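Local coordinates for SusD-like protein BACOVA_02651 (Bacteroides ovatus, PDB 5E75) that binds polysaccharide at the cell surface and probably captures xyloglucan there before its transport into the periplasm for degradation, at residues 359-364 / 391-396; 385-390 / 397-402. One frame throughout, in Å; residues are numbered along the deposited sequence.

Contact 1: 359-364 / 391-396; sequences RLADVY and RERAKI
Arg359 and Arg393 bring their guanidinium groups together at the start of helix 360-372. NH1 of Arg359 lies 3.6 Å from NH2 of Arg393. The two side chains meet at a slant, with guanidinium planes 61° apart, so the groups do not stack. No hydrogen bond joins the two segments directly.

Three glutamates surround the pair, and two of them are shared by both arginines. Glu243 forms salt bridges with NH1 of Arg359 and NH1 of Arg393. Glu414, on helix 404-415, does the same with NH1 of Arg359 and NH2 of Arg393. Glu418 pairs with NH2 of Arg359.

Beyond the charges there is one van der Waals contact. CB of Ala361 points at the other segment and touches NH2 of Arg393 at 3.9 Å. The CA atoms of Ala361 and Arg393 are 9.7 Å apart, so the long arginine spans most of the gap between the helices. Its CG is anti to the backbone N (chi1 -170°), and bends at chi2 and chi3 then lead the guanidinium to Ala361 and Arg359.

Both segments lie at helix ends. Arg359 holds the N-cap position of its helix. Beyond Arg393, Lys395 has positive phi in a Schellman motif, with Lys395 N bonded to Glu392 O at 2.9 Å and Ile396 N bonded to Arg391 O at 3.1 Å. NZ of Lys395 folds back to Arg393 O at 2.9 Å.

The two segments bury just 66 Å² against each other. The contact is thus a buried charge cluster, in which shared carboxylates probably offset the like charges of the two arginines.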
ATOM      1  N   ARG A 359      -3.403   7.491  -3.238  1.00  8.68           N
ATOM      2  CA  ARG A 359      -4.363   7.930  -4.244  1.00  8.25           C
ATOM      3  C   ARG A 359      -5.451   8.815  -3.628  1.00  8.65           C
ATOM      4  O   ARG A 359      -5.805   8.672  -2.459  1.00  9.29           O
ATOM      5  CB  ARG A 359      -5.038   6.719  -4.913  1.00  9.88           C
ATOM      6  CG  ARG A 359      -4.148   5.978  -5.855  1.00  9.34           C
ATOM      7  CD  ARG A 359      -4.916   5.100  -6.811  1.00  9.73           C
ATOM      8  NE  ARG A 359      -5.440   3.848  -6.273  1.00  7.83           N
ATOM      9  CZ  ARG A 359      -6.727   3.582  -6.071  1.00  7.86           C
ATOM     10  NH1 ARG A 359      -7.655   4.527  -6.183  1.00  8.75           N
ATOM     11  NH2 ARG A 359      -7.089   2.360  -5.713  1.00  9.25           N
ATOM     12  N   LEU A 360      -6.039   9.680  -4.447  1.00  9.49           N
ATOM     13  CA  LEU A 360      -7.132  10.536  -3.980  1.00  9.21           C
ATOM     14  C   LEU A 360      -8.298   9.725  -3.406  1.00  9.79           C
ATOM     15  O   LEU A 360      -8.916  10.155  -2.420  1.00  9.76           O
ATOM     16  CB  LEU A 360      -7.587  11.460  -5.112  1.00 10.15           C
ATOM     17  CG  LEU A 360      -8.630  12.516  -4.761  1.00  9.97           C
ATOM     18  CD1 LEU A 360      -8.091  13.550  -3.791  1.00 11.06           C
ATOM     19  CD2 LEU A 360      -9.126  13.162  -6.032  1.00 11.42           C
ATOM     20  N   ALA A 361      -8.587   8.549  -3.964  1.00  8.76           N
ATOM     21  CA  ALA A 361      -9.695   7.756  -3.432  1.00  8.78           C
ATOM     22  C   ALA A 361      -9.466   7.377  -1.971  1.00  9.47           C
ATOM     23  O   ALA A 361     -10.422   7.207  -1.225  1.00  9.09           O
ATOM     24  CB  ALA A 361      -9.904   6.521  -4.247  1.00  8.81           C
ATOM     25  N   ASP A 362      -8.211   7.199  -1.576  1.00  8.94           N
ATOM     26  CA  ASP A 362      -7.872   6.918  -0.175  1.00  9.51           C
ATOM     27  C   ASP A 362      -8.304   8.091   0.710  1.00  8.61           C
ATOM     28  O   ASP A 362      -8.858   7.905   1.797  1.00  9.53           O
ATOM     29  CB  ASP A 362      -6.361   6.680  -0.095  1.00 10.17           C
ATOM     30  CG  ASP A 362      -5.915   5.946   1.137  1.00 14.52           C
ATOM     31  OD1 ASP A 362      -6.579   6.009   2.177  1.00 14.99           O
ATOM     32  OD2 ASP A 362      -4.859   5.288   1.045  1.00 15.58           O
ATOM     33  N   VAL A 363      -8.032   9.308   0.251  1.00  7.97           N
ATOM     34  CA  VAL A 363      -8.410  10.483   1.019  1.00  9.00           C
ATOM     35  C   VAL A 363      -9.939  10.567   1.115  1.00  9.75           C
ATOM     36  O   VAL A 363     -10.464  10.925   2.172  1.00 10.04           O
ATOM     37  CB  VAL A 363      -7.784  11.787   0.460  1.00  9.13           C
ATOM     38  CG1 VAL A 363      -8.047  12.940   1.388  1.00 11.02           C
ATOM     39  CG2 VAL A 363      -6.290  11.626   0.261  1.00 11.29           C
ATOM     40  N   TYR A 364     -10.639  10.224   0.035  1.00  8.65           N
ATOM     41  CA  TYR A 364     -12.110  10.202   0.071  1.00  9.57           C
ATOM     42  C   TYR A 364     -12.608   9.248   1.146  1.00 11.42           C
ATOM     43  O   TYR A 364     -13.486   9.588   1.947  1.00 10.12           O
ATOM     44  CB  TYR A 364     -12.696   9.778  -1.289  1.00  8.83           C
ATOM     45  CG  TYR A 364     -12.683  10.835  -2.395  1.00  9.29           C
ATOM     46  CD1 TYR A 364     -11.893  11.972  -2.309  1.00 10.69           C
ATOM     47  CD2 TYR A 364     -13.481  10.691  -3.530  1.00  9.65           C
ATOM     48  CE1 TYR A 364     -11.904  12.928  -3.321  1.00 10.46           C
ATOM     49  CE2 TYR A 364     -13.483  11.633  -4.527  1.00  9.08           C
ATOM     50  CZ  TYR A 364     -12.697  12.749  -4.427  1.00 10.29           C
ATOM     51  OH  TYR A 364     -12.774  13.671  -5.450  1.00 11.87           O
ATOM     52  N   ARG A 391     -17.746   4.732  -4.859  1.00  9.43           N
ATOM     53  CA  ARG A 391     -18.747   3.785  -5.365  1.00  9.93           C
ATOM     54  C   ARG A 391     -19.143   4.131  -6.807  1.00  9.79           C
ATOM     55  O   ARG A 391     -19.223   3.251  -7.686  1.00 10.69           O
ATOM     56  CB  ARG A 391     -20.012   3.845  -4.501  1.00 12.26           C
ATOM     57  CG  ARG A 391     -19.822   3.569  -3.009  1.00 14.62           C
ATOM     58  CD  ARG A 391     -19.733   2.102  -2.684  1.00 12.46           C
ATOM     59  NE  ARG A 391     -20.966   1.367  -3.007  1.00 12.33           N
ATOM     60  CZ  ARG A 391     -21.127   0.071  -2.774  1.00 12.78           C
ATOM     61  NH1 ARG A 391     -20.169  -0.632  -2.186  1.00 11.97           N
ATOM     62  NH2 ARG A 391     -22.265  -0.537  -3.107  1.00 11.44           N
ATOM     63  N   GLU A 392     -19.455   5.402  -7.027  1.00 10.66           N
ATOM     64  CA  GLU A 392     -19.896   5.889  -8.330  1.00 10.76           C
ATOM     65  C   GLU A 392     -18.831   5.646  -9.402  1.00 10.26           C
ATOM     66  O   GLU A 392     -19.137   5.234 -10.523  1.00 12.31           O
ATOM     67  CB  GLU A 392     -20.221   7.380  -8.237  1.00 15.27           C
ATOM     68  CG  GLU A 392     -20.772   8.018  -9.484  1.00 16.59           C
ATOM     69  CD  GLU A 392     -21.244   9.417  -9.193  1.00 19.18           C
ATOM     70  OE1 GLU A 392     -20.462  10.192  -8.605  1.00 17.45           O
ATOM     71  OE2 GLU A 392     -22.421   9.728  -9.497  1.00 21.52           O
ATOM     72  N   ARG A 393     -17.564   5.895  -9.069  1.00 10.53           N
ATOM     73  CA  ARG A 393     -16.501   5.682 -10.037  1.00 10.39           C
ATOM     74  C   ARG A 393     -16.384   4.205 -10.427  1.00 10.50           C
ATOM     75  O   ARG A 393     -16.087   3.887 -11.585  1.00 10.62           O
ATOM     76  CB  ARG A 393     -15.170   6.227  -9.495  1.00 11.74           C
ATOM     77  CG  ARG A 393     -14.048   6.283 -10.525  1.00 10.31           C
ATOM     78  CD  ARG A 393     -13.157   5.017 -10.550  1.00  9.44           C
ATOM     79  NE  ARG A 393     -12.383   4.883  -9.322  1.00  9.16           N
ATOM     80  CZ  ARG A 393     -11.265   5.560  -9.074  1.00  8.92           C
ATOM     81  NH1 ARG A 393     -10.760   6.389  -9.978  1.00  9.60           N
ATOM     82  NH2 ARG A 393     -10.642   5.419  -7.909  1.00  9.12           N
ATOM     83  N   ALA A 394     -16.655   3.322  -9.467  1.00 11.19           N
ATOM     84  CA  ALA A 394     -16.681   1.877  -9.714  1.00 10.64           C
ATOM     85  C   ALA A 394     -17.945   1.429 -10.457  1.00 12.85           C
ATOM     86  O   ALA A 394     -18.064   0.260 -10.808  1.00 12.29           O
ATOM     87  CB  ALA A 394     -16.563   1.117  -8.402  1.00 10.60           C
ATOM     88  N   LYS A 395     -18.866   2.366 -10.679  1.00 12.85           N
ATOM     89  CA  LYS A 395     -20.137   2.125 -11.378  1.00 13.38           C
ATOM     90  C   LYS A 395     -21.049   1.156 -10.612  1.00 14.24           C
ATOM     91  O   LYS A 395     -21.782   0.366 -11.209  1.00 14.78           O
ATOM     92  CB  LYS A 395     -19.909   1.681 -12.827  1.00 15.13           C
ATOM     93  CG  LYS A 395     -18.862   2.484 -13.616  1.00 21.72           C
ATOM     94  CD  LYS A 395     -19.200   3.951 -13.792  1.00 28.63           C
ATOM     95  CE  LYS A 395     -18.161   4.699 -14.668  1.00 28.05           C
ATOM     96  NZ  LYS A 395     -17.020   5.382 -13.922  1.00 24.66           N
ATOM     97  N   ILE A 396     -21.016   1.230  -9.286  1.00 12.28           N
ATOM     98  CA  ILE A 396     -21.941   0.493  -8.446  1.00 11.39           C
ATOM     99  C   ILE A 396     -22.789   1.444  -7.592  1.00 12.34           C
ATOM    100  O   ILE A 396     -22.542   2.656  -7.530  1.00 12.99           O
ATOM    101  CB  ILE A 396     -21.219  -0.577  -7.579  1.00 11.27           C
ATOM    102  CG1 ILE A 396     -20.283   0.059  -6.538  1.00 11.58           C
ATOM    103  CG2 ILE A 396     -20.467  -1.553  -8.495  1.00 12.44           C
ATOM    104  CD1 ILE A 396     -19.644  -0.965  -5.628  1.00 11.79           C
TER

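Contact 2: 385-390 / 397-402; sequences YFFNRV and NKKSSI
The loop that follows helix 382-393 folds back along that helix, and Asn388 meets Lys399 there through two hydrogen bonds. OD1 of Asn388 accepts Lys399 N at 2.9 Å, and ND2 of Asn388 donates a hydrogen bond to Lys399 O, also at 2.9 Å. Both bonds are nearly straight. Lys399 O lies in the amide plane of Asn388, whereas Lys399 N is tilted 34° from the plane of the side-chain carbonyl. One amide thus grips both the N-H and the C=O of a single loop residue, and the two bonds together fix the rotation of the Asn388 amide. With alanine in place of Asn388, Lys399 N and O would probably lose these mates and the loop be freer to move off the helix.

Lys398 lies across the same side chain. Its CB is 3.6 Å from CG of Asn388, and its extended chain runs past CB of Asn388. NZ leads away to a long, weak ion pair with Glu392.

The apolar contact centres on Phe387. CG2 of Ile402 sits over one ring face in a CH-pi contact, 3.8 Å from the ring centroid and close to the ring normal. The ring is directed there because CG of Phe387 is anti to the backbone N (chi1 175°). CD of Lys399 comes obliquely to CE1 of Phe387 at 4.0 Å. Leu365 and Ala368 of helix 360-372 also touch Phe387, while Ile402 packs on Ile407 of helix 404-415.

This is a helix-loop-helix connection in the helical part of a SusD-family protein, with the linking loop pinned by an asparagine of the first helix.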
ATOM      1  N   TYR A 385     -20.696  11.695   0.967  1.00 10.50           N
ATOM      2  CA  TYR A 385     -20.617  12.047  -0.444  1.00 11.20           C
ATOM      3  C   TYR A 385     -19.335  11.507  -1.053  1.00 10.76           C
ATOM      4  O   TYR A 385     -19.361  10.907  -2.124  1.00 10.96           O
ATOM      5  CB  TYR A 385     -20.701  13.563  -0.653  1.00 12.06           C
ATOM      6  CG  TYR A 385     -20.331  14.028  -2.045  1.00 11.07           C
ATOM      7  CD1 TYR A 385     -21.126  13.725  -3.139  1.00 12.26           C
ATOM      8  CD2 TYR A 385     -19.168  14.754  -2.257  1.00 13.93           C
ATOM      9  CE1 TYR A 385     -20.787  14.152  -4.405  1.00 11.89           C
ATOM     10  CE2 TYR A 385     -18.821  15.189  -3.506  1.00 12.86           C
ATOM     11  CZ  TYR A 385     -19.636  14.882  -4.586  1.00 13.48           C
ATOM     12  OH  TYR A 385     -19.284  15.310  -5.839  1.00 16.03           O
ATOM     13  N   PHE A 386     -18.208  11.703  -0.379  1.00 10.67           N
ATOM     14  CA  PHE A 386     -16.937  11.291  -0.961  1.00  9.92           C
ATOM     15  C   PHE A 386     -16.773   9.780  -0.941  1.00 10.53           C
ATOM     16  O   PHE A 386     -16.184   9.224  -1.867  1.00 10.98           O
ATOM     17  CB  PHE A 386     -15.766  12.058  -0.328  1.00 10.73           C
ATOM     18  CG  PHE A 386     -15.657  13.488  -0.833  1.00  9.95           C
ATOM     19  CD1 PHE A 386     -15.251  13.735  -2.122  1.00 10.44           C
ATOM     20  CD2 PHE A 386     -16.029  14.565  -0.035  1.00 10.54           C
ATOM     21  CE1 PHE A 386     -15.183  15.014  -2.621  1.00 11.10           C
ATOM     22  CE2 PHE A 386     -15.985  15.848  -0.529  1.00 12.15           C
ATOM     23  CZ  PHE A 386     -15.559  16.080  -1.824  1.00 11.50           C
ATOM     24  N   PHE A 387     -17.334   9.100   0.059  1.00 10.31           N
ATOM     25  CA  PHE A 387     -17.418   7.646   0.021  1.00  9.05           C
ATOM     26  C   PHE A 387     -18.173   7.224  -1.242  1.00 10.90           C
ATOM     27  O   PHE A 387     -17.746   6.328  -1.995  1.00 10.02           O
ATOM     28  CB  PHE A 387     -18.134   7.113   1.274  1.00 11.22           C
ATOM     29  CG  PHE A 387     -18.379   5.632   1.265  1.00  9.81           C
ATOM     30  CD1 PHE A 387     -19.487   5.094   0.615  1.00 11.52           C
ATOM     31  CD2 PHE A 387     -17.518   4.768   1.918  1.00 11.90           C
ATOM     32  CE1 PHE A 387     -19.713   3.734   0.605  1.00 12.44           C
ATOM     33  CE2 PHE A 387     -17.752   3.389   1.915  1.00 11.66           C
ATOM     34  CZ  PHE A 387     -18.842   2.883   1.242  1.00 12.61           C
ATOM     35  N   ASN A 388     -19.294   7.894  -1.491  1.00 10.84           N
ATOM     36  CA  ASN A 388     -20.130   7.528  -2.619  1.00 10.60           C
ATOM     37  C   ASN A 388     -19.545   7.896  -3.975  1.00 10.71           C
ATOM     38  O   ASN A 388     -19.922   7.290  -4.988  1.00 11.29           O
ATOM     39  CB  ASN A 388     -21.564   8.051  -2.424  1.00 11.48           C
ATOM     40  CG  ASN A 388     -22.376   7.145  -1.526  1.00 12.15           C
ATOM     41  OD1 ASN A 388     -22.199   5.928  -1.529  1.00 11.21           O
ATOM     42  ND2 ASN A 388     -23.275   7.728  -0.759  1.00 12.61           N
ATOM     43  N   ARG A 389     -18.591   8.831  -4.016  1.00 10.63           N
ATOM     44  CA  ARG A 389     -17.863   9.101  -5.245  1.00 10.92           C
ATOM     45  C   ARG A 389     -17.010   7.888  -5.626  1.00 10.13           C
ATOM     46  O   ARG A 389     -16.859   7.580  -6.808  1.00 10.46           O
ATOM     47  CB  ARG A 389     -16.970  10.340  -5.110  1.00 10.70           C
ATOM     48  CG  ARG A 389     -17.712  11.684  -5.190  1.00 12.98           C
ATOM     49  CD  ARG A 389     -18.177  11.993  -6.615  1.00 13.98           C
ATOM     50  NE  ARG A 389     -17.023  12.099  -7.493  1.00 13.78           N
ATOM     51  CZ  ARG A 389     -16.743  11.301  -8.525  1.00 13.51           C
ATOM     52  NH1 ARG A 389     -17.576  10.344  -8.914  1.00 14.68           N
ATOM     53  NH2 ARG A 389     -15.618  11.493  -9.206  1.00 16.20           N
ATOM     54  N   VAL A 390     -16.453   7.206  -4.622  1.00  9.72           N
ATOM     55  CA  VAL A 390     -15.663   6.003  -4.888  1.00  9.08           C
ATOM     56  C   VAL A 390     -16.573   4.895  -5.458  1.00  9.52           C
ATOM     57  O   VAL A 390     -16.219   4.200  -6.425  1.00  9.71           O
ATOM     58  CB  VAL A 390     -14.902   5.547  -3.629  1.00  9.53           C
ATOM     59  CG1 VAL A 390     -14.128   4.260  -3.904  1.00 10.94           C
ATOM     60  CG2 VAL A 390     -13.940   6.638  -3.157  1.00 11.21           C
ATOM     61  N   ASN A 397     -23.807   0.894  -6.952  1.00 12.09           N
ATOM     62  CA  ASN A 397     -24.775   1.715  -6.248  1.00 12.24           C
ATOM     63  C   ASN A 397     -24.177   2.496  -5.092  1.00 13.84           C
ATOM     64  O   ASN A 397     -23.294   2.017  -4.382  1.00 13.37           O
ATOM     65  CB  ASN A 397     -25.929   0.849  -5.728  1.00 13.30           C
ATOM     66  CG  ASN A 397     -25.485  -0.132  -4.652  1.00 15.92           C
ATOM     67  OD1 ASN A 397     -24.972  -1.206  -4.952  1.00 27.60           O
ATOM     68  ND2 ASN A 397     -25.688   0.233  -3.393  1.00 25.58           N
ATOM     69  N   LYS A 398     -24.678   3.707  -4.907  1.00 14.35           N
ATOM     70  CA  LYS A 398     -24.343   4.495  -3.735  1.00 13.93           C
ATOM     71  C   LYS A 398     -25.073   3.942  -2.517  1.00 17.24           C
ATOM     72  O   LYS A 398     -26.111   3.270  -2.641  1.00 16.44           O
ATOM     73  CB  LYS A 398     -24.706   5.962  -3.958  1.00 12.49           C
ATOM     74  CG  LYS A 398     -23.946   6.604  -5.086  1.00 12.14           C
ATOM     75  CD  LYS A 398     -24.351   8.051  -5.278  1.00 14.84           C
ATOM     76  CE  LYS A 398     -23.596   8.694  -6.414  1.00 17.11           C
ATOM     77  NZ  LYS A 398     -24.157  10.037  -6.722  1.00 21.38           N
ATOM     78  N   LYS A 399     -24.524   4.207  -1.341  1.00 13.78           N
ATOM     79  CA  LYS A 399     -25.129   3.800  -0.082  1.00 14.43           C
ATOM     80  C   LYS A 399     -25.725   5.013   0.635  1.00 16.28           C
ATOM     81  O   LYS A 399     -25.120   6.079   0.678  1.00 16.03           O
ATOM     82  CB  LYS A 399     -24.087   3.104   0.792  1.00 15.81           C
ATOM     83  CG  LYS A 399     -23.638   1.764   0.221  1.00 18.48           C
ATOM     84  CD  LYS A 399     -22.645   1.062   1.132  1.00 20.69           C
ATOM     85  CE  LYS A 399     -22.375  -0.354   0.685  1.00 23.63           C
ATOM     86  NZ  LYS A 399     -23.547  -1.229   0.884  1.00 28.08           N
ATOM     87  N   SER A 400     -26.925   4.845   1.195  1.00 15.84           N
ATOM     88  CA  SER A 400     -27.602   5.933   1.899  1.00 16.79           C
ATOM     89  C   SER A 400     -27.100   6.072   3.326  1.00 16.69           C
ATOM     90  O   SER A 400     -27.337   7.086   3.976  1.00 17.33           O
ATOM     91  CB  SER A 400     -29.120   5.705   1.910  1.00 19.05           C
ATOM     92  OG  SER A 400     -29.411   4.446   2.464  1.00 26.13           O
ATOM     93  N   SER A 401     -26.412   5.045   3.811  1.00 15.20           N
ATOM     94  CA  SER A 401     -25.761   5.094   5.117  1.00 14.59           C
ATOM     95  C   SER A 401     -24.607   4.098   5.114  1.00 15.44           C
ATOM     96  O   SER A 401     -24.658   3.089   4.408  1.00 16.30           O
ATOM     97  CB  SER A 401     -26.757   4.757   6.223  1.00 18.44           C
ATOM     98  OG  SER A 401     -27.092   3.392   6.202  1.00 24.19           O
ATOM     99  N   ILE A 402     -23.556   4.395   5.879  1.00 12.93           N
ATOM    100  CA  ILE A 402     -22.422   3.487   5.995  1.00 13.84           C
ATOM    101  C   ILE A 402     -22.054   3.237   7.438  1.00 12.99           C
ATOM    102  O   ILE A 402     -22.275   4.091   8.316  1.00 14.03           O
ATOM    103  CB  ILE A 402     -21.166   4.001   5.235  1.00 14.00           C
ATOM    104  CG1 ILE A 402     -20.685   5.351   5.766  1.00 12.05           C
ATOM    105  CG2 ILE A 402     -21.465   4.100   3.745  1.00 14.24           C
ATOM    106  CD1 ILE A 402     -19.406   5.869   5.090  1.00 14.81           C
TER

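Overall arrangement
Contact 1 and contact 2 share helix 382-393, and their centres are 9 Å apart. Their segments alternate along the chain: 391-396 continues directly from 385-390 and runs straight into 397-402. The two contacts also touch. NE of Arg391 probably bonds to Asn397 O at 2.8 Å, and CD2 of Tyr364 packs on Phe386 O at 3.5 Å. Contact 1 joins the helix end to helix 360-372 through glutamates shared by two buried arginines. Contact 2 binds the following loop to the helix by side-chain amide hydrogen bonds and apolar packing. Helix 404-415 borders both, with Glu414 at contact 1 and Ile407 at contact 2. Contact 1 lies nearer the chain centre, about 16 Å from it to its own centre, against about 23 Å for contact 2.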